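Local coordinates for protein beta-fructofuranosidase, insoluble isoenzyme CWINV1 (Arabidopsis thaliana, PDB 2OXB) that hydrolyses sucrose and 1-kestose, and to a lesser extent neokestose and levan, as a cell-wall invertase of glycoside hydrolase family 32, at residues D145-W150 with Q199-F204; D368-F373 with S474-I479; G410-A415 with F512-G517. The protein carries 1 engineered substitution. All blocks are in the same frame, centred on the assembly; numbering follows the deposited sequence.

Interaction 1: residues D145-W150 with Q199-F204. Engineered in segment 199-204: Gln199 (natural residue Glu). With FRU (beta-D-fructofuranose), chain B; GLC (alpha-D-glucopyranose), chain C.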
loop_
_atom_site.group_PDB
_atom_site.type_symbol
_atom_site.label_atom_id
_atom_site.label_comp_id
_atom_site.label_asym_id
_atom_site.label_seq_id
_atom_site.Cartn_x
_atom_site.Cartn_y
_atom_site.Cartn_z
ATOM N N ASP A 145 -5.578 13.361 10.145
ATOM C CA ASP A 145 -4.802 12.878 9.018
ATOM C C ASP A 145 -4.530 13.878 7.920
ATOM O O ASP A 145 -4.953 13.699 6.782
ATOM C CB ASP A 145 -5.471 11.645 8.450
ATOM C CG ASP A 145 -5.652 10.582 9.489
ATOM O OD1 ASP A 145 -4.950 10.660 10.515
ATOM O OD2 ASP A 145 -6.481 9.676 9.287
ATOM N N PRO A 146 -3.812 14.955 8.254
ATOM C CA PRO A 146 -3.475 15.993 7.278
ATOM C C PRO A 146 -2.411 15.500 6.312
ATOM O O PRO A 146 -1.434 14.849 6.696
ATOM C CB PRO A 146 -2.980 17.145 8.147
ATOM C CG PRO A 146 -2.345 16.434 9.300
ATOM C CD PRO A 146 -3.338 15.323 9.600
ATOM N N THR A 147 -2.624 15.819 5.047
ATOM C CA THR A 147 -1.728 15.445 3.964
ATOM C C THR A 147 -0.549 16.402 3.876
ATOM O O THR A 147 -0.408 17.337 4.665
ATOM C CB THR A 147 -2.442 15.557 2.619
ATOM O OG1 THR A 147 -2.662 16.945 2.323
ATOM C CG2 THR A 147 -3.755 14.849 2.655
ATOM N N THR A 148 0.288 16.160 2.879
ATOM C CA THR A 148 1.421 17.016 2.620
ATOM C C THR A 148 0.785 18.277 2.044
ATOM O O THR A 148 -0.324 18.237 1.490
ATOM C CB THR A 148 2.360 16.390 1.563
ATOM O OG1 THR A 148 2.979 15.216 2.100
ATOM C CG2 THR A 148 3.428 17.380 1.127
ATOM N N ALA A 149 1.499 19.388 2.160
ATOM C CA ALA A 149 1.003 20.668 1.677
ATOM C C ALA A 149 1.639 21.102 0.358
ATOM O O ALA A 149 2.851 20.974 0.159
ATOM C CB ALA A 149 1.219 21.733 2.750
ATOM N N TRP A 150 0.793 21.623 -0.529
ATOM C CA TRP A 150 1.195 22.096 -1.846
ATOM C C TRP A 150 0.805 23.562 -2.026
ATOM O O TRP A 150 -0.334 23.961 -1.755
ATOM C CB TRP A 150 0.525 21.248 -2.918
ATOM C CG TRP A 150 -0.978 21.338 -2.903
ATOM C CD1 TRP A 150 -1.765 22.142 -3.688
ATOM C CD2 TRP A 150 -1.879 20.570 -2.086
ATOM N NE1 TRP A 150 -3.089 21.913 -3.416
ATOM C CE2 TRP A 150 -3.190 20.954 -2.440
ATOM C CE3 TRP A 150 -1.704 19.593 -1.096
ATOM C CZ2 TRP A 150 -4.324 20.394 -1.836
ATOM C CZ3 TRP A 150 -2.824 19.034 -0.494
ATOM C CH2 TRP A 150 -4.119 19.435 -0.865
ATOM N N GLN A 199 -10.239 8.793 5.655
ATOM C CA GLN A 199 -8.975 8.810 6.392
ATOM C C GLN A 199 -7.751 8.865 5.522
ATOM O O GLN A 199 -7.833 8.705 4.314
ATOM C CB GLN A 199 -8.860 7.597 7.314
ATOM C CG GLN A 199 -9.596 7.778 8.615
ATOM C CD GLN A 199 -10.236 6.499 9.066
ATOM O OE1 GLN A 199 -9.542 5.537 9.400
ATOM N NE2 GLN A 199 -11.574 6.466 9.068
ATOM N N CYS A 200 -6.610 9.086 6.163
ATOM C CA CYS A 200 -5.324 9.168 5.468
ATOM C C CYS A 200 -5.459 9.606 4.020
ATOM O O CYS A 200 -5.205 8.823 3.102
ATOM C CB CYS A 200 -4.588 7.822 5.528
ATOM S SG CYS A 200 -3.897 7.449 7.138
ATOM N N PRO A 201 -5.894 10.860 3.799
ATOM C CA PRO A 201 -6.050 11.383 2.439
ATOM C C PRO A 201 -4.678 11.761 1.889
ATOM O O PRO A 201 -3.776 12.173 2.632
ATOM C CB PRO A 201 -6.939 12.614 2.637
ATOM C CG PRO A 201 -6.484 13.128 3.975
ATOM C CD PRO A 201 -6.397 11.835 4.790
ATOM N N ASP A 202 -4.525 11.630 0.582
ATOM C CA ASP A 202 -3.269 11.959 -0.043
ATOM C C ASP A 202 -3.559 12.559 -1.395
ATOM O O ASP A 202 -4.335 12.012 -2.158
ATOM C CB ASP A 202 -2.407 10.704 -0.172
ATOM C CG ASP A 202 -1.038 11.010 -0.700
ATOM O OD1 ASP A 202 -0.393 11.938 -0.172
ATOM O OD2 ASP A 202 -0.598 10.332 -1.640
ATOM N N PHE A 203 -2.953 13.699 -1.682
ATOM C CA PHE A 203 -3.194 14.350 -2.954
ATOM C C PHE A 203 -1.846 14.656 -3.587
ATOM O O PHE A 203 -0.985 15.270 -2.954
ATOM C CB PHE A 203 -4.002 15.628 -2.737
ATOM C CG PHE A 203 -4.583 16.190 -3.988
ATOM C CD1 PHE A 203 -5.616 15.525 -4.645
ATOM C CD2 PHE A 203 -4.114 17.392 -4.502
ATOM C CE1 PHE A 203 -6.185 16.049 -5.801
ATOM C CE2 PHE A 203 -4.662 17.936 -5.655
ATOM C CZ PHE A 203 -5.706 17.263 -6.309
ATOM N N PHE A 204 -1.680 14.209 -4.836
ATOM C CA PHE A 204 -0.435 14.368 -5.605
ATOM C C PHE A 204 -0.629 14.230 -7.131
ATOM O O PHE A 204 -1.485 13.475 -7.595
ATOM C CB PHE A 204 0.595 13.315 -5.143
ATOM C CG PHE A 204 0.188 11.902 -5.449
ATOM C CD1 PHE A 204 0.384 11.363 -6.722
ATOM C CD2 PHE A 204 -0.462 11.130 -4.486
ATOM C CE1 PHE A 204 -0.066 10.082 -7.024
ATOM C CE2 PHE A 204 -0.914 9.842 -4.783
ATOM C CZ PHE A 204 -0.720 9.317 -6.051
HETATM C C1 FRU B . -5.786 4.567 10.526
HETATM C C2 FRU B . -6.082 5.416 11.769
HETATM C C3 FRU B . -5.943 6.920 11.464
HETATM C C4 FRU B . -5.464 7.503 12.762
HETATM C C5 FRU B . -4.646 6.344 13.331
HETATM C C6 FRU B . -4.835 6.130 14.820
HETATM O O1 FRU B . -6.754 4.776 9.513
HETATM O O2 FRU B . -7.354 5.196 12.482
HETATM O O3 FRU B . -7.163 7.535 11.060
HETATM O O4 FRU B . -4.653 8.666 12.560
HETATM O O5 FRU B . -5.057 5.149 12.684
HETATM O O6 FRU B . -4.211 7.201 15.504
HETATM C C1 GLC C . -8.333 4.219 11.986
HETATM C C2 GLC C . -9.756 4.664 12.393
HETATM C C3 GLC C . -10.002 4.515 13.898
HETATM C C4 GLC C . -9.787 3.042 14.240
HETATM C C5 GLC C . -8.342 2.622 13.874
HETATM C C6 GLC C . -8.039 1.144 14.166
HETATM O O2 GLC C . -9.957 6.020 11.976
HETATM O O3 GLC C . -11.336 4.914 14.235
HETATM O O4 GLC C . -10.020 2.860 15.634
HETATM O O5 GLC C . -8.088 2.833 12.462
HETATM O O6 GLC C . -9.013 0.309 13.521
HETATM O O HOH W 1 0.036 15.210 -0.078
#
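Asp145 touches Cys200, Pro201 and the fructosyl unit of the bound sucrose, and its side chain can be followed outward atom by atom. CB meets Cys200 N and the Pro201 ring, 3.8 Å from Pro201 CD. Beyond CG the carboxylate faces the sugar. OD1 accepts a hydrogen bond from O4 of fructose at 2.9 Å. OD2 takes two, one from fructose O3, also at 2.9 Å, and one from Cys200 N at 3.2 Å. The amide bond is nearly straight, 172° at the hydrogen, and meets OD2 on its anti side, 31° out of the carboxylate plane. Three donors shared over both oxygens fix the rotation of the group, so a backbone N-H of one segment probably helps to orient an acid of the other toward substrate. The setting is the five-bladed beta-propeller of family 32, whose Arg-Asp-Pro motif, here ending in Asp145 and Pro146, meets the corner of the chain at Cys200, between strands 198-199 and 201-207, in the sugar pocket. Gln199, engineered from Glu, bends at its second torsion and brings OE1 to both halves of the sucrose: it accepts from O1 of fructose at 2.9 Å and from O2 of glucose at 2.7 Å, with Tyr275 as a further partner. Away from the sugar the contact becomes mixed. A water is bonded to Phe203 O and weakly to Thr148 N and Asp202 OD1, while Asp202 OD2 is bonded to Thr279. Phe203 CD2 lies over one face of Trp150, offset toward the rim and 4.0 Å from CZ2, with the ring planes 43° apart. Thr147 OG1 sits at the edge of the same indole, in its plane, and is hydrogen-bonded to Thr148 O.

Interaction 2: residues D368-F373 with S474-I479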
loop_
_atom_site.group_PDB
_atom_site.type_symbol
_atom_site.label_atom_id
_atom_site.label_comp_id
_atom_site.label_asym_id
_atom_site.label_seq_id
_atom_site.Cartn_x
_atom_site.Cartn_y
_atom_site.Cartn_z
ATOM N N ASP A 368 12.244 -14.007 -3.678
ATOM C CA ASP A 368 11.589 -13.189 -4.686
ATOM C C ASP A 368 11.184 -14.121 -5.826
ATOM O O ASP A 368 12.046 -14.677 -6.524
ATOM C CB ASP A 368 12.566 -12.134 -5.209
ATOM C CG ASP A 368 11.900 -11.116 -6.118
ATOM O OD1 ASP A 368 11.025 -11.503 -6.922
ATOM O OD2 ASP A 368 12.265 -9.924 -6.049
ATOM N N VAL A 369 9.881 -14.306 -6.017
ATOM C CA VAL A 369 9.421 -15.178 -7.089
ATOM C C VAL A 369 9.059 -14.337 -8.293
ATOM O O VAL A 369 8.756 -13.162 -8.159
ATOM C CB VAL A 369 8.177 -15.993 -6.689
ATOM C CG1 VAL A 369 7.968 -17.125 -7.694
ATOM C CG2 VAL A 369 8.326 -16.524 -5.276
ATOM N N GLU A 370 9.087 -14.939 -9.471
ATOM C CA GLU A 370 8.753 -14.202 -10.679
ATOM C C GLU A 370 8.553 -15.190 -11.841
ATOM O O GLU A 370 9.461 -15.935 -12.202
ATOM C CB GLU A 370 9.866 -13.184 -10.971
ATOM C CG GLU A 370 9.503 -12.124 -11.987
ATOM C CD GLU A 370 10.510 -10.986 -12.043
ATOM O OE1 GLU A 370 10.883 -10.470 -10.965
ATOM O OE2 GLU A 370 10.926 -10.594 -13.163
ATOM N N VAL A 371 7.348 -15.203 -12.406
ATOM C CA VAL A 371 7.011 -16.117 -13.503
ATOM C C VAL A 371 6.465 -15.369 -14.717
ATOM O O VAL A 371 5.983 -14.238 -14.614
ATOM C CB VAL A 371 5.919 -17.146 -13.071
ATOM C CG1 VAL A 371 5.914 -18.339 -14.007
ATOM C CG2 VAL A 371 6.140 -17.579 -11.633
ATOM N N LEU A 372 6.538 -16.016 -15.871
ATOM C CA LEU A 372 6.024 -15.445 -17.105
ATOM C C LEU A 372 5.260 -16.576 -17.783
ATOM O O LEU A 372 5.843 -17.395 -18.487
ATOM C CB LEU A 372 7.179 -14.948 -17.983
ATOM C CG LEU A 372 7.269 -13.431 -18.250
ATOM C CD1 LEU A 372 7.496 -12.662 -16.956
ATOM C CD2 LEU A 372 8.410 -13.154 -19.233
ATOM N N PHE A 373 3.955 -16.628 -17.539
ATOM C CA PHE A 373 3.115 -17.672 -18.107
ATOM C C PHE A 373 2.728 -17.378 -19.551
ATOM O O PHE A 373 2.489 -16.225 -19.921
ATOM C CB PHE A 373 1.841 -17.848 -17.278
ATOM C CG PHE A 373 2.075 -18.355 -15.882
ATOM C CD1 PHE A 373 2.436 -19.674 -15.655
ATOM C CD2 PHE A 373 1.880 -17.516 -14.783
ATOM C CE1 PHE A 373 2.592 -20.153 -14.352
ATOM C CE2 PHE A 373 2.031 -17.981 -13.482
ATOM C CZ PHE A 373 2.386 -19.298 -13.266
ATOM N N SER A 474 2.666 -12.019 -16.539
ATOM C CA SER A 474 3.649 -11.888 -15.474
ATOM C C SER A 474 2.961 -12.043 -14.125
ATOM O O SER A 474 1.733 -11.927 -14.022
ATOM C CB SER A 474 4.337 -10.514 -15.526
ATOM O OG SER A 474 5.162 -10.375 -16.665
ATOM N N LEU A 475 3.772 -12.300 -13.101
ATOM C CA LEU A 475 3.312 -12.465 -11.728
ATOM C C LEU A 475 4.542 -12.576 -10.839
ATOM O O LEU A 475 5.330 -13.510 -10.963
ATOM C CB LEU A 475 2.454 -13.726 -11.586
ATOM C CG LEU A 475 2.024 -14.094 -10.160
ATOM C CD1 LEU A 475 1.256 -12.950 -9.532
ATOM C CD2 LEU A 475 1.182 -15.344 -10.197
ATOM N N ARG A 476 4.718 -11.612 -9.953
ATOM C CA ARG A 476 5.862 -11.630 -9.075
ATOM C C ARG A 476 5.376 -11.934 -7.680
ATOM O O ARG A 476 4.216 -11.716 -7.369
ATOM C CB ARG A 476 6.564 -10.282 -9.114
ATOM C CG ARG A 476 7.795 -10.220 -8.274
ATOM C CD ARG A 476 8.520 -8.939 -8.551
ATOM N NE ARG A 476 9.448 -8.626 -7.485
ATOM C CZ ARG A 476 10.082 -7.473 -7.380
ATOM N NH1 ARG A 476 9.891 -6.522 -8.284
ATOM N NH2 ARG A 476 10.894 -7.269 -6.354
ATOM N N ALA A 477 6.263 -12.443 -6.841
ATOM C CA ALA A 477 5.876 -12.767 -5.486
ATOM C C ALA A 477 6.994 -12.521 -4.493
ATOM O O ALA A 477 8.000 -13.215 -4.508
ATOM C CB ALA A 477 5.446 -14.214 -5.419
ATOM N N LEU A 478 6.832 -11.515 -3.647
ATOM C CA LEU A 478 7.821 -11.256 -2.619
ATOM C C LEU A 478 7.462 -12.284 -1.567
ATOM O O LEU A 478 6.284 -12.420 -1.217
ATOM C CB LEU A 478 7.630 -9.877 -2.012
ATOM C CG LEU A 478 8.141 -8.627 -2.715
ATOM C CD1 LEU A 478 9.652 -8.715 -2.868
ATOM C CD2 LEU A 478 7.451 -8.475 -4.053
ATOM N N ILE A 479 8.450 -13.014 -1.059
ATOM C CA ILE A 479 8.173 -14.028 -0.042
ATOM C C ILE A 479 8.891 -13.748 1.280
ATOM O O ILE A 479 10.116 -13.764 1.344
ATOM C CB ILE A 479 8.587 -15.435 -0.527
ATOM C CG1 ILE A 479 8.152 -15.640 -1.983
ATOM C CG2 ILE A 479 7.955 -16.496 0.365
ATOM C CD1 ILE A 479 6.677 -15.393 -2.243
#
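Ser474 opens the pairing against Leu372, with its OG 3.3 Å from Leu372 CD1 and hydrogen-bonded to Lys490. Leu475 is the first hydrogen-bonded position: its O accepts Val371 N at 3.0 Å, while the return bond from its N to Val371 O is weak. Its CD2 meets the edge of the Phe373 ring. With CG anti to the backbone N (chi1 -178°) and its chain extended to NE, Arg476 turns to the other face of the sheet and lays its guanidinium beside Asp368, the planes 15° apart. The salt bridge pairs NH2 with Asp368 OD2 at 3.0 Å and NE with OD1 at 3.3 Å, both weak N-H bonds. Arg339 gives that acid a second partner, and Trp330 makes a cation-pi contact with Arg476. Glu370 OE1 lies 3.7 Å from the arginine's CD, its charge near the guanidinium but well out of its plane and beyond a salt bridge. Ala477 and Val369 exchange two bonds, Val369 N to Ala477 O at 2.6 Å and Ala477 N to Val369 O at 2.9 Å, the second from above the carbonyl plane, and their CB atoms touch. Leu478, the non-hydrogen-bonded partner of Asp368, packs on Phe487. Ile479 packs CG1 on Val369 CG2. One mixed face bearing the salt bridge, the other apolar and turned to a second sheet, fits the C-terminal beta-sandwich of family 32 enzymes.

Interaction 3: residues G410-A415 with F512-G517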
loop_
_atom_site.group_PDB
_atom_site.type_symbol
_atom_site.label_atom_id
_atom_site.label_comp_id
_atom_site.label_asym_id
_atom_site.label_seq_id
_atom_site.Cartn_x
_atom_site.Cartn_y
_atom_site.Cartn_z
ATOM N N GLY A 410 -1.008 -20.419 -11.059
ATOM C CA GLY A 410 -0.143 -19.378 -10.531
ATOM C C GLY A 410 0.930 -19.965 -9.634
ATOM O O GLY A 410 1.621 -20.909 -10.014
ATOM N N LEU A 411 1.053 -19.432 -8.426
ATOM C CA LEU A 411 2.070 -19.905 -7.495
ATOM C C LEU A 411 1.546 -20.423 -6.174
ATOM O O LEU A 411 0.453 -20.069 -5.743
ATOM C CB LEU A 411 3.057 -18.776 -7.187
ATOM C CG LEU A 411 3.963 -18.276 -8.308
ATOM C CD1 LEU A 411 4.710 -17.018 -7.855
ATOM C CD2 LEU A 411 4.937 -19.396 -8.679
ATOM N N MET A 412 2.341 -21.279 -5.544
ATOM C CA MET A 412 2.029 -21.798 -4.216
ATOM C C MET A 412 3.287 -21.511 -3.399
ATOM O O MET A 412 4.357 -22.085 -3.643
ATOM C CB MET A 412 1.748 -23.297 -4.238
ATOM C CG MET A 412 0.637 -23.701 -5.177
ATOM S SD MET A 412 -0.133 -25.261 -4.693
ATOM C CE MET A 412 0.696 -26.387 -5.741
ATOM N N VAL A 413 3.154 -20.584 -2.456
ATOM C CA VAL A 413 4.266 -20.183 -1.606
ATOM C C VAL A 413 4.084 -20.726 -0.211
ATOM O O VAL A 413 2.984 -21.148 0.148
ATOM C CB VAL A 413 4.391 -18.654 -1.523
ATOM C CG1 VAL A 413 4.667 -18.076 -2.918
ATOM C CG2 VAL A 413 3.110 -18.065 -0.941
ATOM N N LEU A 414 5.165 -20.693 0.569
ATOM C CA LEU A 414 5.163 -21.206 1.935
ATOM C C LEU A 414 4.330 -22.468 1.969
ATOM O O LEU A 414 3.638 -22.737 2.938
ATOM C CB LEU A 414 4.578 -20.192 2.932
ATOM C CG LEU A 414 5.410 -18.991 3.384
ATOM C CD1 LEU A 414 5.430 -17.966 2.275
ATOM C CD2 LEU A 414 4.835 -18.382 4.660
ATOM N N ALA A 415 4.377 -23.231 0.887
ATOM C CA ALA A 415 3.625 -24.469 0.826
ATOM C C ALA A 415 4.246 -25.462 1.807
ATOM O O ALA A 415 5.457 -25.458 2.041
ATOM C CB ALA A 415 3.636 -25.020 -0.585
ATOM N N PHE A 512 5.934 -23.762 -5.225
ATOM C CA PHE A 512 5.273 -24.604 -6.205
ATOM C C PHE A 512 4.657 -23.838 -7.347
ATOM O O PHE A 512 3.952 -22.852 -7.140
ATOM C CB PHE A 512 4.172 -25.434 -5.536
ATOM C CG PHE A 512 4.676 -26.660 -4.829
ATOM C CD1 PHE A 512 4.993 -27.814 -5.552
ATOM C CD2 PHE A 512 4.852 -26.657 -3.440
ATOM C CE1 PHE A 512 5.478 -28.946 -4.910
ATOM C CE2 PHE A 512 5.338 -27.778 -2.783
ATOM C CZ PHE A 512 5.652 -28.932 -3.519
ATOM N N ALA A 513 4.919 -24.298 -8.563
ATOM C CA ALA A 513 4.336 -23.660 -9.725
ATOM C C ALA A 513 3.273 -24.633 -10.169
ATOM O O ALA A 513 3.591 -25.751 -10.566
ATOM C CB ALA A 513 5.374 -23.475 -10.800
ATOM N N PHE A 514 2.009 -24.229 -10.086
ATOM C CA PHE A 514 0.932 -25.132 -10.483
ATOM C C PHE A 514 -0.006 -24.650 -11.599
ATOM O O PHE A 514 0.127 -23.547 -12.136
ATOM C CB PHE A 514 0.102 -25.543 -9.255
ATOM C CG PHE A 514 -0.667 -24.417 -8.624
ATOM C CD1 PHE A 514 -1.633 -24.679 -7.658
ATOM C CD2 PHE A 514 -0.445 -23.096 -9.004
ATOM C CE1 PHE A 514 -2.368 -23.641 -7.087
ATOM C CE2 PHE A 514 -1.176 -22.052 -8.438
ATOM C CZ PHE A 514 -2.139 -22.325 -7.480
ATOM N N ASN A 515 -0.947 -25.523 -11.936
ATOM C CA ASN A 515 -1.948 -25.306 -12.971
ATOM C C ASN A 515 -2.874 -26.504 -12.851
ATOM O O ASN A 515 -2.636 -27.543 -13.455
ATOM C CB ASN A 515 -1.290 -25.272 -14.359
ATOM C CG ASN A 515 -2.291 -25.443 -15.493
ATOM O OD1 ASN A 515 -3.348 -24.797 -15.527
ATOM N ND2 ASN A 515 -1.956 -26.312 -16.438
ATOM N N TYR A 516 -3.910 -26.364 -12.038
ATOM C CA TYR A 516 -4.861 -27.441 -11.831
ATOM C C TYR A 516 -6.060 -27.306 -12.763
ATOM O O TYR A 516 -7.056 -28.021 -12.613
ATOM C CB TYR A 516 -5.327 -27.444 -10.371
ATOM C CG TYR A 516 -4.313 -28.004 -9.394
ATOM C CD1 TYR A 516 -4.213 -27.501 -8.095
ATOM C CD2 TYR A 516 -3.452 -29.031 -9.767
ATOM C CE1 TYR A 516 -3.270 -28.004 -7.194
ATOM C CE2 TYR A 516 -2.511 -29.542 -8.879
ATOM C CZ TYR A 516 -2.419 -29.026 -7.597
ATOM O OH TYR A 516 -1.460 -29.511 -6.734
ATOM N N GLY A 517 -5.957 -26.395 -13.732
ATOM C CA GLY A 517 -7.046 -26.173 -14.667
ATOM C C GLY A 517 -7.120 -27.194 -15.792
ATOM O O GLY A 517 -6.323 -28.134 -15.858
#
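Met412 and Phe512 form an antiparallel hydrogen-bonded pair, with Leu411 and Ala513 beside them as a non-hydrogen-bonded pair, on strands whose directions lie 139° apart. Met412 N donates to Phe512 O at 2.8 Å, in the carbonyl plane, whereas the return bond from Phe512 N to Met412 O and the one from Phe514 N to Gly410 O are weak. Most side-chain contact gathers round Met412. Its CG sits over the face of Phe514, 3.5 Å from the ring centroid and 14° off the normal, a CH-pi contact. SD follows obliquely, 4.1 Å from the same centroid, a Met-aromatic contact. A bend at the third torsion (chi3 -98°) turns CE back between the two phenylalanines, 3.6 Å from Phe512 CB. Gly410 CA lies at the edge of the Phe514 ring, in its plane. Past the corner of the chain at Leu414, Ala415 returns to the contact and sets CB at the edge of the Phe512 ring, 3.5 Å from CD2. Leu411 faces the other way, toward Ala477 of the opposing sheet. Aromatic and methionine packing on one face of a twisted strand pair, with a leucine sent into the core from the other, fits one layer of the C-terminal beta-sandwich.

Overall arrangement
All three contacts are buried, but they serve different parts of the enzyme. Interaction 1 belongs to the catalytic propeller and lies about 32 Å from interaction 2 and 39 Å from interaction 3, centre to centre, on the opposite side of the chain's centre. Its segments form no ladder, and the polar ends of Asp145 and Gln199 hold the sugar. Interactions 2 and 3 are backbone ladders, away from the annotated sites, in the two sheets of the C-terminal sandwich. They touch through the core: Val369 CG1 meets Leu411 CD1 at 3.3 Å, and Ile479 packs on Val413 and Leu414. On the faces turned away from that core, interaction 2 has a salt bridge, its Arg476 met by Trp330 from the propeller side, and interaction 3 sulfur and aromatic rings.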